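Local coordinates for probable sugar ABC transporter, sugar-binding protein (Streptococcus pneumoniae, PDB 2W7Y), which binds the blood group A trisaccharide as the extracellular solute-binding protein of a probable sugar ABC transporter, presumably delivering glycan for uptake, at residues Glu205-Phe211 with Ile400-Leu404; Phe211-Leu215 with Phe239-Met245; Tyr199-Ala203 with Glu249-Asn253. One frame throughout, in Å; residues are numbered along the deposited sequence.

Interaction 1 of 3, residues Glu205-Phe211 with Ile400-Leu404. With A2G (2-acetamido-2-deoxy-alpha-D-galactopyranose), chain C.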
ATOM      1  N   GLU A 205       0.052 -10.495   5.509  1.00 23.69           N
ATOM      2  CA  GLU A 205       0.029  -9.070   5.163  1.00 23.61           C
ATOM      3  C   GLU A 205      -1.363  -8.596   4.703  1.00 23.66           C
ATOM      4  O   GLU A 205      -1.824  -7.548   5.155  1.00 23.97           O
ATOM      5  CB  GLU A 205       1.090  -8.736   4.102  1.00 23.62           C
ATOM      6  CG  GLU A 205       1.104  -7.264   3.656  1.00 23.46           C
ATOM      7  CD  GLU A 205       1.979  -7.010   2.434  1.00 23.90           C
ATOM      8  OE1 GLU A 205       2.691  -5.987   2.413  1.00 23.37           O
ATOM      9  OE2 GLU A 205       1.960  -7.830   1.490  1.00 24.44           O
ATOM     10  N   PRO A 206      -2.035  -9.352   3.802  1.00 23.57           N
ATOM     11  CA  PRO A 206      -3.370  -8.941   3.343  1.00 23.50           C
ATOM     12  C   PRO A 206      -4.446  -8.823   4.427  1.00 23.51           C
ATOM     13  O   PRO A 206      -5.452  -8.145   4.211  1.00 23.82           O
ATOM     14  CB  PRO A 206      -3.756 -10.051   2.364  1.00 23.41           C
ATOM     15  CG  PRO A 206      -2.466 -10.632   1.921  1.00 23.48           C
ATOM     16  CD  PRO A 206      -1.600 -10.591   3.127  1.00 23.50           C
ATOM     17  N   SER A 207      -4.253  -9.477   5.568  1.00 23.46           N
ATOM     18  CA  SER A 207      -5.267  -9.463   6.625  1.00 23.47           C
ATOM     19  C   SER A 207      -5.359  -8.128   7.376  1.00 23.34           C
ATOM     20  O   SER A 207      -6.395  -7.823   7.962  1.00 23.50           O
ATOM     21  CB  SER A 207      -5.076 -10.635   7.595  1.00 23.37           C
ATOM     22  OG  SER A 207      -3.817 -10.575   8.240  1.00 24.16           O
ATOM     23  N   ILE A 208      -4.286  -7.334   7.347  1.00 23.30           N
ATOM     24  CA  ILE A 208      -4.307  -5.999   7.956  1.00 23.03           C
ATOM     25  C   ILE A 208      -5.209  -5.037   7.176  1.00 22.96           C
ATOM     26  O   ILE A 208      -5.694  -4.053   7.729  1.00 22.92           O
ATOM     27  CB  ILE A 208      -2.874  -5.404   8.167  1.00 23.05           C
ATOM     28  CG1 ILE A 208      -2.898  -4.285   9.222  1.00 22.56           C
ATOM     29  CG2 ILE A 208      -2.263  -4.932   6.835  1.00 23.08           C
ATOM     30  CD1 ILE A 208      -1.536  -3.739   9.614  1.00 22.22           C
ATOM     31  N   ARG A 209      -5.436  -5.341   5.897  1.00 23.08           N
ATOM     32  CA  ARG A 209      -6.332  -4.557   5.047  1.00 23.03           C
ATOM     33  C   ARG A 209      -7.786  -4.756   5.472  1.00 23.02           C
ATOM     34  O   ARG A 209      -8.617  -3.859   5.300  1.00 22.98           O
ATOM     35  CB  ARG A 209      -6.168  -4.918   3.562  1.00 22.93           C
ATOM     36  CG  ARG A 209      -4.746  -5.202   3.090  1.00 23.05           C
ATOM     37  CD  ARG A 209      -3.810  -4.010   3.269  1.00 23.18           C
ATOM     38  NE  ARG A 209      -2.538  -4.220   2.580  1.00 22.81           N
ATOM     39  CZ  ARG A 209      -1.465  -3.451   2.726  1.00 22.27           C
ATOM     40  NH1 ARG A 209      -1.492  -2.404   3.542  1.00 21.97           N
ATOM     41  NH2 ARG A 209      -0.362  -3.732   2.049  1.00 22.17           N
ATOM     42  N   LEU A 210      -8.084  -5.935   6.014  1.00 23.06           N
ATOM     43  CA  LEU A 210      -9.393  -6.206   6.613  1.00 22.99           C
ATOM     44  C   LEU A 210      -9.574  -5.465   7.937  1.00 23.02           C
ATOM     45  O   LEU A 210     -10.641  -4.908   8.191  1.00 23.08           O
ATOM     46  CB  LEU A 210      -9.618  -7.708   6.801  1.00 23.07           C
ATOM     47  CG  LEU A 210      -9.890  -8.578   5.564  1.00 22.72           C
ATOM     48  CD1 LEU A 210      -9.980 -10.044   5.957  1.00 21.87           C
ATOM     49  CD2 LEU A 210     -11.155  -8.141   4.836  1.00 22.45           C
ATOM     50  N   PHE A 211      -8.532  -5.460   8.771  1.00 23.11           N
ATOM     51  CA  PHE A 211      -8.526  -4.704  10.031  1.00 23.17           C
ATOM     52  C   PHE A 211      -8.628  -3.195   9.781  1.00 23.22           C
ATOM     53  O   PHE A 211      -9.428  -2.509  10.418  1.00 23.21           O
ATOM     54  CB  PHE A 211      -7.272  -5.025  10.859  1.00 23.10           C
ATOM     55  CG  PHE A 211      -7.130  -4.188  12.116  1.00 23.21           C
ATOM     56  CD1 PHE A 211      -7.858  -4.495  13.266  1.00 23.11           C
ATOM     57  CD2 PHE A 211      -6.259  -3.097  12.149  1.00 22.91           C
ATOM     58  CE1 PHE A 211      -7.727  -3.717  14.430  1.00 23.13           C
ATOM     59  CE2 PHE A 211      -6.119  -2.322  13.303  1.00 23.10           C
ATOM     60  CZ  PHE A 211      -6.852  -2.631  14.446  1.00 22.98           C
ATOM     61  N   ILE A 400       0.853  -5.740  14.168  1.00 23.10           N
ATOM     62  CA  ILE A 400      -0.532  -6.123  13.866  1.00 23.14           C
ATOM     63  C   ILE A 400      -0.601  -7.263  12.846  1.00 23.07           C
ATOM     64  O   ILE A 400      -1.362  -8.204  13.036  1.00 23.27           O
ATOM     65  CB  ILE A 400      -1.409  -4.895  13.442  1.00 23.06           C
ATOM     66  CG1 ILE A 400      -1.594  -3.948  14.633  1.00 22.68           C
ATOM     67  CG2 ILE A 400      -2.778  -5.337  12.897  1.00 22.82           C
ATOM     68  CD1 ILE A 400      -2.251  -2.628  14.292  1.00 22.96           C
ATOM     69  N   ILE A 401       0.205  -7.178  11.784  1.00 23.21           N
ATOM     70  CA  ILE A 401       0.331  -8.256  10.786  1.00 23.23           C
ATOM     71  C   ILE A 401       0.733  -9.591  11.419  1.00 23.20           C
ATOM     72  O   ILE A 401       0.124 -10.622  11.125  1.00 23.20           O
ATOM     73  CB  ILE A 401       1.325  -7.876   9.638  1.00 23.28           C
ATOM     74  CG1 ILE A 401       0.666  -6.908   8.655  1.00 22.89           C
ATOM     75  CG2 ILE A 401       1.831  -9.118   8.877  1.00 23.19           C
ATOM     76  CD1 ILE A 401       1.631  -6.375   7.603  1.00 22.80           C
ATOM     77  N   ASN A 402       1.754  -9.563  12.278  1.00 23.27           N
ATOM     78  CA  ASN A 402       2.204 -10.756  13.009  1.00 23.33           C
ATOM     79  C   ASN A 402       1.118 -11.365  13.903  1.00 23.26           C
ATOM     80  O   ASN A 402       0.946 -12.586  13.932  1.00 23.30           O
ATOM     81  CB  ASN A 402       3.451 -10.448  13.849  1.00 23.36           C
ATOM     82  CG  ASN A 402       4.703 -10.219  13.007  1.00 23.74           C
ATOM     83  OD1 ASN A 402       5.716  -9.741  13.521  1.00 24.36           O
ATOM     84  ND2 ASN A 402       4.646 -10.560  11.722  1.00 23.47           N
ATOM     85  N   ALA A 403       0.391 -10.514  14.624  1.00 23.24           N
ATOM     86  CA  ALA A 403      -0.679 -10.967  15.518  1.00 23.33           C
ATOM     87  C   ALA A 403      -1.850 -11.589  14.754  1.00 23.28           C
ATOM     88  O   ALA A 403      -2.416 -12.592  15.184  1.00 23.21           O
ATOM     89  CB  ALA A 403      -1.163  -9.820  16.400  1.00 23.28           C
ATOM     90  N   LEU A 404      -2.205 -10.985  13.621  1.00 23.40           N
ATOM     91  CA  LEU A 404      -3.264 -11.515  12.759  1.00 23.37           C
ATOM     92  C   LEU A 404      -2.859 -12.843  12.120  1.00 23.37           C
ATOM     93  O   LEU A 404      -3.691 -13.739  11.977  1.00 23.55           O
ATOM     94  CB  LEU A 404      -3.670 -10.493  11.691  1.00 23.25           C
ATOM     95  CG  LEU A 404      -4.317  -9.189  12.175  1.00 23.35           C
ATOM     96  CD1 LEU A 404      -4.437  -8.200  11.030  1.00 22.73           C
ATOM     97  CD2 LEU A 404      -5.681  -9.424  12.840  1.00 22.96           C
TER
HETATM   98  O5  A2G C   3       1.943  -3.957  -2.557  1.00 15.14           O
HETATM   99  C1  A2G C   3       2.593  -2.874  -1.839  1.00 14.61           C
HETATM  100  C2  A2G C   3       2.970  -3.390  -0.460  1.00 14.31           C
HETATM  101  N2  A2G C   3       3.669  -2.367   0.318  1.00 13.82           N
HETATM  102  C3  A2G C   3       3.913  -4.592  -0.603  1.00 14.75           C
HETATM  103  O3  A2G C   3       4.354  -5.031   0.683  1.00 15.05           O
HETATM  104  C4  A2G C   3       3.231  -5.719  -1.380  1.00 15.13           C
HETATM  105  O4  A2G C   3       2.106  -6.217  -0.645  1.00 15.66           O
HETATM  106  C5  A2G C   3       2.767  -5.170  -2.736  1.00 15.36           C
HETATM  107  C6  A2G C   3       1.998  -6.215  -3.541  1.00 14.71           C
HETATM  108  O6  A2G C   3       1.498  -5.595  -4.727  1.00 15.36           O
HETATM  109  C7  A2G C   3       3.270  -2.013   1.535  1.00 13.20           C
HETATM  110  O7  A2G C   3       2.283  -2.471   2.110  1.00 12.15           O
HETATM  111  C8  A2G C   3       4.143  -0.948   2.193  1.00 13.02           C
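I400 enters the contact with both of its branches. Its CG2, set anti to the backbone N, lies 3.8 Å from CG1 of I208, the two side chains crossing at about a right angle, while its CD1 comes within 4.0 Å of CE2 of F211, approaching that ring obliquely.

I401 contributes the largest share of buried surface. CG1 sits 3.9 Å from CB of I208, and CD1 runs on to E205, 4.0 Å from its CA, the two side chains lying alongside one another and pointing the same way. The short segments 207-211 and 400-404 run at 104° to each other, their axes 9.7 Å apart at closest approach, joining two helices of a protein that is probably two-lobed, as in other solute-binding proteins. E205 and R209 line its glycan pocket. E205, extended with CG anti to its backbone N (chi1 178°), carries its carboxylate to A2G: OE1 accepts from O3 of the sugar at 2.6 Å, OE2 from O4, and OE2 also takes the backbone N of A262. NH2 of R209 donates to the acetamido O7 of A2G at 2.9 Å and 163°, with O7 in the guanidinium plane, at its edge.

L404 closes the segment. Its CB is 3.5 Å from OG of S207, a hydroxyl hydrogen-bonded to O of G204, and its CD1 rests against CA of I208.

Interaction 2 of 3, residues Phe211-Leu215 with Phe239-Met245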
ATOM      1  N   PHE A 211      -8.532  -5.460   8.771  1.00 23.11           N
ATOM      2  CA  PHE A 211      -8.526  -4.704  10.031  1.00 23.17           C
ATOM      3  C   PHE A 211      -8.628  -3.195   9.781  1.00 23.22           C
ATOM      4  O   PHE A 211      -9.428  -2.509  10.418  1.00 23.21           O
ATOM      5  CB  PHE A 211      -7.272  -5.025  10.859  1.00 23.10           C
ATOM      6  CG  PHE A 211      -7.130  -4.188  12.116  1.00 23.21           C
ATOM      7  CD1 PHE A 211      -7.858  -4.495  13.266  1.00 23.11           C
ATOM      8  CD2 PHE A 211      -6.259  -3.097  12.149  1.00 22.91           C
ATOM      9  CE1 PHE A 211      -7.727  -3.717  14.430  1.00 23.13           C
ATOM     10  CE2 PHE A 211      -6.119  -2.322  13.303  1.00 23.10           C
ATOM     11  CZ  PHE A 211      -6.852  -2.631  14.446  1.00 22.98           C
ATOM     12  N   ASN A 212      -7.807  -2.702   8.856  1.00 23.10           N
ATOM     13  CA  ASN A 212      -7.760  -1.293   8.477  1.00 23.12           C
ATOM     14  C   ASN A 212      -9.124  -0.759   8.059  1.00 23.11           C
ATOM     15  O   ASN A 212      -9.516   0.346   8.448  1.00 23.04           O
ATOM     16  CB  ASN A 212      -6.778  -1.118   7.313  1.00 23.26           C
ATOM     17  CG  ASN A 212      -6.098   0.246   7.292  1.00 23.27           C
ATOM     18  OD1 ASN A 212      -4.945   0.348   6.887  1.00 23.92           O
ATOM     19  ND2 ASN A 212      -6.806   1.294   7.702  1.00 23.40           N
ATOM     20  N   THR A 213      -9.842  -1.558   7.271  1.00 23.08           N
ATOM     21  CA  THR A 213     -11.117  -1.135   6.702  1.00 22.98           C
ATOM     22  C   THR A 213     -12.314  -1.353   7.626  1.00 23.00           C
ATOM     23  O   THR A 213     -13.266  -0.571   7.583  1.00 22.92           O
ATOM     24  CB  THR A 213     -11.374  -1.759   5.305  1.00 22.88           C
ATOM     25  OG1 THR A 213     -11.208  -3.183   5.354  1.00 23.19           O
ATOM     26  CG2 THR A 213     -10.411  -1.184   4.286  1.00 22.64           C
ATOM     27  N   VAL A 214     -12.269  -2.392   8.460  1.00 23.09           N
ATOM     28  CA  VAL A 214     -13.380  -2.676   9.383  1.00 23.34           C
ATOM     29  C   VAL A 214     -13.396  -1.679  10.539  1.00 23.51           C
ATOM     30  O   VAL A 214     -14.451  -1.384  11.101  1.00 23.80           O
ATOM     31  CB  VAL A 214     -13.412  -4.163   9.879  1.00 23.33           C
ATOM     32  CG1 VAL A 214     -12.379  -4.422  10.974  1.00 23.32           C
ATOM     33  CG2 VAL A 214     -14.812  -4.538  10.362  1.00 23.23           C
ATOM     34  N   LEU A 215     -12.221  -1.155  10.874  1.00 23.63           N
ATOM     35  CA  LEU A 215     -12.096  -0.081  11.846  1.00 23.61           C
ATOM     36  C   LEU A 215     -12.769   1.186  11.306  1.00 23.62           C
ATOM     37  O   LEU A 215     -13.440   1.901  12.048  1.00 23.86           O
ATOM     38  CB  LEU A 215     -10.617   0.165  12.170  1.00 23.60           C
ATOM     39  CG  LEU A 215     -10.227   0.950  13.427  1.00 23.63           C
ATOM     40  CD1 LEU A 215     -10.644   0.233  14.707  1.00 23.37           C
ATOM     41  CD2 LEU A 215      -8.730   1.196  13.428  1.00 23.87           C
ATOM     42  N   PHE A 239     -11.446  -0.687  18.448  1.00 23.48           N
ATOM     43  CA  PHE A 239     -10.150  -1.316  18.187  1.00 23.39           C
ATOM     44  C   PHE A 239     -10.171  -2.800  18.552  1.00 23.40           C
ATOM     45  O   PHE A 239      -9.650  -3.635  17.808  1.00 23.46           O
ATOM     46  CB  PHE A 239      -9.045  -0.605  18.976  1.00 23.28           C
ATOM     47  CG  PHE A 239      -7.651  -0.877  18.470  1.00 23.26           C
ATOM     48  CD1 PHE A 239      -7.012   0.035  17.639  1.00 23.08           C
ATOM     49  CD2 PHE A 239      -6.967  -2.037  18.839  1.00 23.53           C
ATOM     50  CE1 PHE A 239      -5.726  -0.206  17.171  1.00 23.02           C
ATOM     51  CE2 PHE A 239      -5.677  -2.288  18.368  1.00 23.34           C
ATOM     52  CZ  PHE A 239      -5.057  -1.371  17.533  1.00 22.97           C
ATOM     53  N   ALA A 240     -10.774  -3.116  19.698  1.00 23.36           N
ATOM     54  CA  ALA A 240     -10.868  -4.493  20.190  1.00 23.23           C
ATOM     55  C   ALA A 240     -11.818  -5.352  19.358  1.00 23.16           C
ATOM     56  O   ALA A 240     -11.521  -6.520  19.095  1.00 23.10           O
ATOM     57  CB  ALA A 240     -11.270  -4.516  21.659  1.00 23.06           C
ATOM     58  N   ASP A 241     -12.953  -4.774  18.957  1.00 23.12           N
ATOM     59  CA  ASP A 241     -13.934  -5.467  18.111  1.00 23.20           C
ATOM     60  C   ASP A 241     -13.394  -5.772  16.719  1.00 23.09           C
ATOM     61  O   ASP A 241     -13.640  -6.850  16.183  1.00 23.15           O
ATOM     62  CB  ASP A 241     -15.232  -4.660  17.982  1.00 23.22           C
ATOM     63  CG  ASP A 241     -15.995  -4.554  19.286  1.00 23.56           C
ATOM     64  OD1 ASP A 241     -16.908  -3.700  19.354  1.00 24.08           O
ATOM     65  OD2 ASP A 241     -15.685  -5.304  20.241  1.00 23.60           O
ATOM     66  N   ALA A 242     -12.675  -4.816  16.136  1.00 23.02           N
ATOM     67  CA  ALA A 242     -12.096  -4.979  14.804  1.00 23.10           C
ATOM     68  C   ALA A 242     -11.086  -6.127  14.808  1.00 23.14           C
ATOM     69  O   ALA A 242     -11.156  -7.038  13.982  1.00 22.93           O
ATOM     70  CB  ALA A 242     -11.438  -3.680  14.350  1.00 23.13           C
ATOM     71  N   LEU A 243     -10.164  -6.070  15.764  1.00 23.10           N
ATOM     72  CA  LEU A 243      -9.180  -7.114  15.998  1.00 23.22           C
ATOM     73  C   LEU A 243      -9.842  -8.495  16.074  1.00 23.32           C
ATOM     74  O   LEU A 243      -9.401  -9.430  15.403  1.00 23.17           O
ATOM     75  CB  LEU A 243      -8.428  -6.803  17.296  1.00 23.23           C
ATOM     76  CG  LEU A 243      -6.905  -6.903  17.414  1.00 23.41           C
ATOM     77  CD1 LEU A 243      -6.164  -6.348  16.188  1.00 22.98           C
ATOM     78  CD2 LEU A 243      -6.465  -6.187  18.682  1.00 22.97           C
ATOM     79  N   LYS A 244     -10.920  -8.595  16.856  1.00 23.27           N
ATOM     80  CA  LYS A 244     -11.623  -9.859  17.103  1.00 23.37           C
ATOM     81  C   LYS A 244     -12.386 -10.395  15.883  1.00 23.58           C
ATOM     82  O   LYS A 244     -12.325 -11.593  15.589  1.00 23.42           O
ATOM     83  CB  LYS A 244     -12.565  -9.720  18.305  1.00 23.30           C
ATOM     84  CG  LYS A 244     -13.198 -11.026  18.755  1.00 23.23           C
ATOM     85  CD  LYS A 244     -14.061 -10.835  19.987  1.00 23.54           C
ATOM     86  CE  LYS A 244     -14.875 -12.082  20.274  1.00 23.54           C
ATOM     87  NZ  LYS A 244     -15.700 -11.949  21.506  1.00 23.59           N
HETATM   88  N   MSE A 245     -13.102  -9.506  15.197  1.00 23.79           N
HETATM   89  CA  MSE A 245     -13.818  -9.830  13.959  1.00 24.36           C
HETATM   90  C   MSE A 245     -12.907 -10.443  12.898  1.00 23.84           C
HETATM   91  O   MSE A 245     -13.258 -11.445  12.275  1.00 23.79           O
HETATM   92  CB  MSE A 245     -14.458  -8.569  13.378  1.00 24.21           C
HETATM   93  CG  MSE A 245     -15.814  -8.210  13.941  1.00 24.93           C
HETATM   94 SE   MSE A 245     -16.108  -6.292  13.760  1.00 26.50          SE
HETATM   95  CE  MSE A 245     -18.021  -6.269  13.356  1.00 24.96           C
TER
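The aromatic component is a T-shaped (edge-to-face) pair in which F211 presents its edge to the face of F239. The ring centroids are 5.3 Å apart and the planes stand at 76°. CZ of F211 is the atom that meets the face, 3.7 Å above the F239 plane and displaced toward the rim. With CG anti to the backbone N (chi1 -162°), the end of the F239 side chain comes nearer the other segment than the direction of its CB bond suggests.

Other apolar contacts fill in around the pair. CE1 of F211 lies 3.5 Å from CD1 of L243, approached obliquely, and 3.7 Å from the methyl of A242. That same CB of A242 points toward the opposing segment and is met by CG1 of V214 at 3.6 Å. CD1 of L215 touches it as well, so F211, V214 and L215 all meet this one methyl; the same CD1 lies 3.8 Å from CA of F239. At the partly exposed margin, the selenium of selenomethionine M245 adds an apolar contact, SE lying 4.0 Å from CG2 of V214.

These contacts join helices 207-215 and 237-252, whose short segments run at 135° with axes 9.1 Å apart at closest approach. The CA atoms of L215 and A242 come nearest, consistent with the small side chain of A242 admitting the neighbouring helix. W392 of helix 388-392 covers F211 and L215 from outside the pair.

Every side chain that meets another across this interface is apolar, so its cohesion probably rests on shape fit, dispersion and burial of hydrocarbon, with the T-shaped rings supplying a modest orientational preference.

Interaction 3 of 3, residues Tyr199-Ala203 with Glu249-Asn253; sequences YAFGA and EIQAN
The backbone of 199-203 turns a corner at A200 and passes the C-terminal part of helix 237-252, with CA of A200 and CA of N253 6.5 Å apart and A203 opposite I250. The motif is an asparagine side-chain amide bonded to both the N-H and the C=O of one residue: N253 grips F201 in this way and so joins segment 199-203 to the C-terminal part of helix 237-252. ND2 of N253 donates to O of F201 at 2.7 Å and 160°, the acceptor lying near the amide plane; the return bond, from N of F201 to OD1 of N253, is weak at 3.3 Å. A water adds a further link, accepting from N of A200 and donating to O of N253.

The same amide is stacked on the F201 phenyl ring, the planes only 5° apart, with OD1 3.6 Å above the ring plane and over its centre. F201 has CG between its backbone N and carbonyl carbon (chi1 54°), folding the ring back over the amide its own backbone grips. At the ring edge, in plane, lies OE1 of E249, whose carboxylate is salt-bridged to R193; R193 NH2 also donates to OD1 of N253. CG1 of I250 approaches the methyl of A203 to 4.0 Å. CD1 of I250 ends 3.8 Å from CE2 of F201.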
ATOM      1  N   TYR A 199      -9.569 -21.835  -1.761  1.00 22.96           N
ATOM      2  CA  TYR A 199      -9.648 -21.210  -0.449  1.00 22.92           C
ATOM      3  C   TYR A 199     -10.182 -19.789  -0.605  1.00 22.94           C
ATOM      4  O   TYR A 199     -10.165 -19.231  -1.705  1.00 22.97           O
ATOM      5  CB  TYR A 199      -8.300 -21.253   0.289  1.00 22.96           C
ATOM      6  CG  TYR A 199      -7.149 -20.518  -0.372  1.00 22.94           C
ATOM      7  CD1 TYR A 199      -6.379 -21.129  -1.368  1.00 22.79           C
ATOM      8  CD2 TYR A 199      -6.804 -19.228   0.027  1.00 23.05           C
ATOM      9  CE1 TYR A 199      -5.310 -20.461  -1.966  1.00 22.74           C
ATOM     10  CE2 TYR A 199      -5.734 -18.550  -0.563  1.00 22.88           C
ATOM     11  CZ  TYR A 199      -4.994 -19.173  -1.558  1.00 22.97           C
ATOM     12  OH  TYR A 199      -3.942 -18.502  -2.141  1.00 22.70           O
ATOM     13  N   ALA A 200     -10.677 -19.218   0.488  1.00 22.88           N
ATOM     14  CA  ALA A 200     -11.353 -17.926   0.446  1.00 22.82           C
ATOM     15  C   ALA A 200     -10.402 -16.786   0.058  1.00 22.86           C
ATOM     16  O   ALA A 200     -10.551 -16.175  -1.007  1.00 22.74           O
ATOM     17  CB  ALA A 200     -12.034 -17.647   1.772  1.00 22.68           C
ATOM     18  N   PHE A 201      -9.420 -16.521   0.915  1.00 22.87           N
ATOM     19  CA  PHE A 201      -8.422 -15.481   0.674  1.00 22.90           C
ATOM     20  C   PHE A 201      -7.079 -15.831   1.305  1.00 22.93           C
ATOM     21  O   PHE A 201      -7.000 -16.672   2.208  1.00 22.93           O
ATOM     22  CB  PHE A 201      -8.916 -14.115   1.185  1.00 22.91           C
ATOM     23  CG  PHE A 201      -9.349 -14.111   2.633  1.00 22.99           C
ATOM     24  CD1 PHE A 201     -10.685 -14.323   2.976  1.00 23.08           C
ATOM     25  CD2 PHE A 201      -8.425 -13.873   3.652  1.00 22.94           C
ATOM     26  CE1 PHE A 201     -11.094 -14.318   4.314  1.00 22.71           C
ATOM     27  CE2 PHE A 201      -8.822 -13.866   4.992  1.00 23.14           C
ATOM     28  CZ  PHE A 201     -10.161 -14.089   5.324  1.00 23.18           C
ATOM     29  N   GLY A 202      -6.021 -15.188   0.820  1.00 23.01           N
ATOM     30  CA  GLY A 202      -4.717 -15.262   1.470  1.00 22.94           C
ATOM     31  C   GLY A 202      -4.668 -14.367   2.696  1.00 22.98           C
ATOM     32  O   GLY A 202      -5.119 -13.223   2.655  1.00 23.12           O
ATOM     33  N   ALA A 203      -4.126 -14.896   3.790  1.00 23.11           N
ATOM     34  CA  ALA A 203      -3.958 -14.134   5.026  1.00 23.27           C
ATOM     35  C   ALA A 203      -2.478 -13.916   5.337  1.00 23.39           C
ATOM     36  O   ALA A 203      -1.615 -14.613   4.810  1.00 23.59           O
ATOM     37  CB  ALA A 203      -4.662 -14.827   6.184  1.00 23.25           C
ATOM     38  N   GLU A 249     -12.285 -14.474  11.480  1.00 23.20           N
ATOM     39  CA  GLU A 249     -12.376 -14.749  10.049  1.00 23.28           C
ATOM     40  C   GLU A 249     -11.092 -15.373   9.501  1.00 23.25           C
ATOM     41  O   GLU A 249     -11.141 -16.263   8.652  1.00 23.38           O
ATOM     42  CB  GLU A 249     -12.750 -13.477   9.277  1.00 23.23           C
ATOM     43  CG  GLU A 249     -13.057 -13.688   7.794  1.00 23.26           C
ATOM     44  CD  GLU A 249     -14.068 -14.798   7.523  1.00 23.12           C
ATOM     45  OE1 GLU A 249     -13.995 -15.391   6.431  1.00 23.55           O
ATOM     46  OE2 GLU A 249     -14.930 -15.083   8.382  1.00 22.88           O
ATOM     47  N   ILE A 250      -9.952 -14.908  10.002  1.00 23.29           N
ATOM     48  CA  ILE A 250      -8.645 -15.460   9.643  1.00 23.19           C
ATOM     49  C   ILE A 250      -8.487 -16.909  10.140  1.00 23.33           C
ATOM     50  O   ILE A 250      -7.874 -17.744   9.462  1.00 23.27           O
ATOM     51  CB  ILE A 250      -7.498 -14.546  10.169  1.00 23.21           C
ATOM     52  CG1 ILE A 250      -7.079 -13.500   9.123  1.00 23.36           C
ATOM     53  CG2 ILE A 250      -6.265 -15.353  10.525  1.00 23.14           C
ATOM     54  CD1 ILE A 250      -8.201 -12.673   8.496  1.00 23.73           C
ATOM     55  N   GLN A 251      -9.053 -17.201  11.311  1.00 23.27           N
ATOM     56  CA  GLN A 251      -9.023 -18.551  11.873  1.00 23.22           C
ATOM     57  C   GLN A 251      -9.942 -19.490  11.084  1.00 23.07           C
ATOM     58  O   GLN A 251      -9.580 -20.633  10.805  1.00 22.99           O
ATOM     59  CB  GLN A 251      -9.405 -18.525  13.355  1.00 23.27           C
ATOM     60  CG  GLN A 251      -8.910 -19.730  14.148  1.00 23.50           C
ATOM     61  CD  GLN A 251      -9.123 -19.570  15.638  1.00 23.41           C
ATOM     62  OE1 GLN A 251     -10.254 -19.457  16.104  1.00 23.76           O
ATOM     63  NE2 GLN A 251      -8.034 -19.563  16.395  1.00 23.47           N
ATOM     64  N   ALA A 252     -11.117 -18.983  10.715  1.00 23.01           N
ATOM     65  CA  ALA A 252     -12.065 -19.704   9.867  1.00 23.09           C
ATOM     66  C   ALA A 252     -11.512 -19.915   8.457  1.00 23.12           C
ATOM     67  O   ALA A 252     -11.861 -20.887   7.785  1.00 23.16           O
ATOM     68  CB  ALA A 252     -13.394 -18.956   9.807  1.00 23.07           C
ATOM     69  N   ASN A 253     -10.648 -18.998   8.026  1.00 23.08           N
ATOM     70  CA  ASN A 253      -9.998 -19.065   6.718  1.00 23.19           C
ATOM     71  C   ASN A 253      -8.993 -20.219   6.604  1.00 23.27           C
ATOM     72  O   ASN A 253      -8.662 -20.654   5.499  1.00 23.34           O
ATOM     73  CB  ASN A 253      -9.321 -17.724   6.401  1.00 23.10           C
ATOM     74  CG  ASN A 253      -8.878 -17.610   4.954  1.00 22.94           C
ATOM     75  OD1 ASN A 253      -9.685 -17.706   4.031  1.00 22.69           O
ATOM     76  ND2 ASN A 253      -7.584 -17.394   4.750  1.00 23.05           N
TER
HETATM   77  O   HOH W   1     -10.324 -20.448   3.022  1.00 12.38           O

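In the fold
Two helices connect the three contacts: 207-215 serves interactions 1 and 2, and 237-252 serves interactions 2 and 3. F211 is the shared residue of interactions 1 and 2, whose centres are 10 Å apart. Interactions 1 and 3, with centres 11 Å apart, touch directly through I250, its CG1 3.8 Å from CB of S207, and through L210, whose CD1 lies 4.1 Å from CZ of F201. Only interaction 1 holds glycan-pocket residues, and N279 and W282 also bind its A2G; F211 and A203 have side chains about 13 Å from that sugar, so interactions 2 and 3 lie further from it.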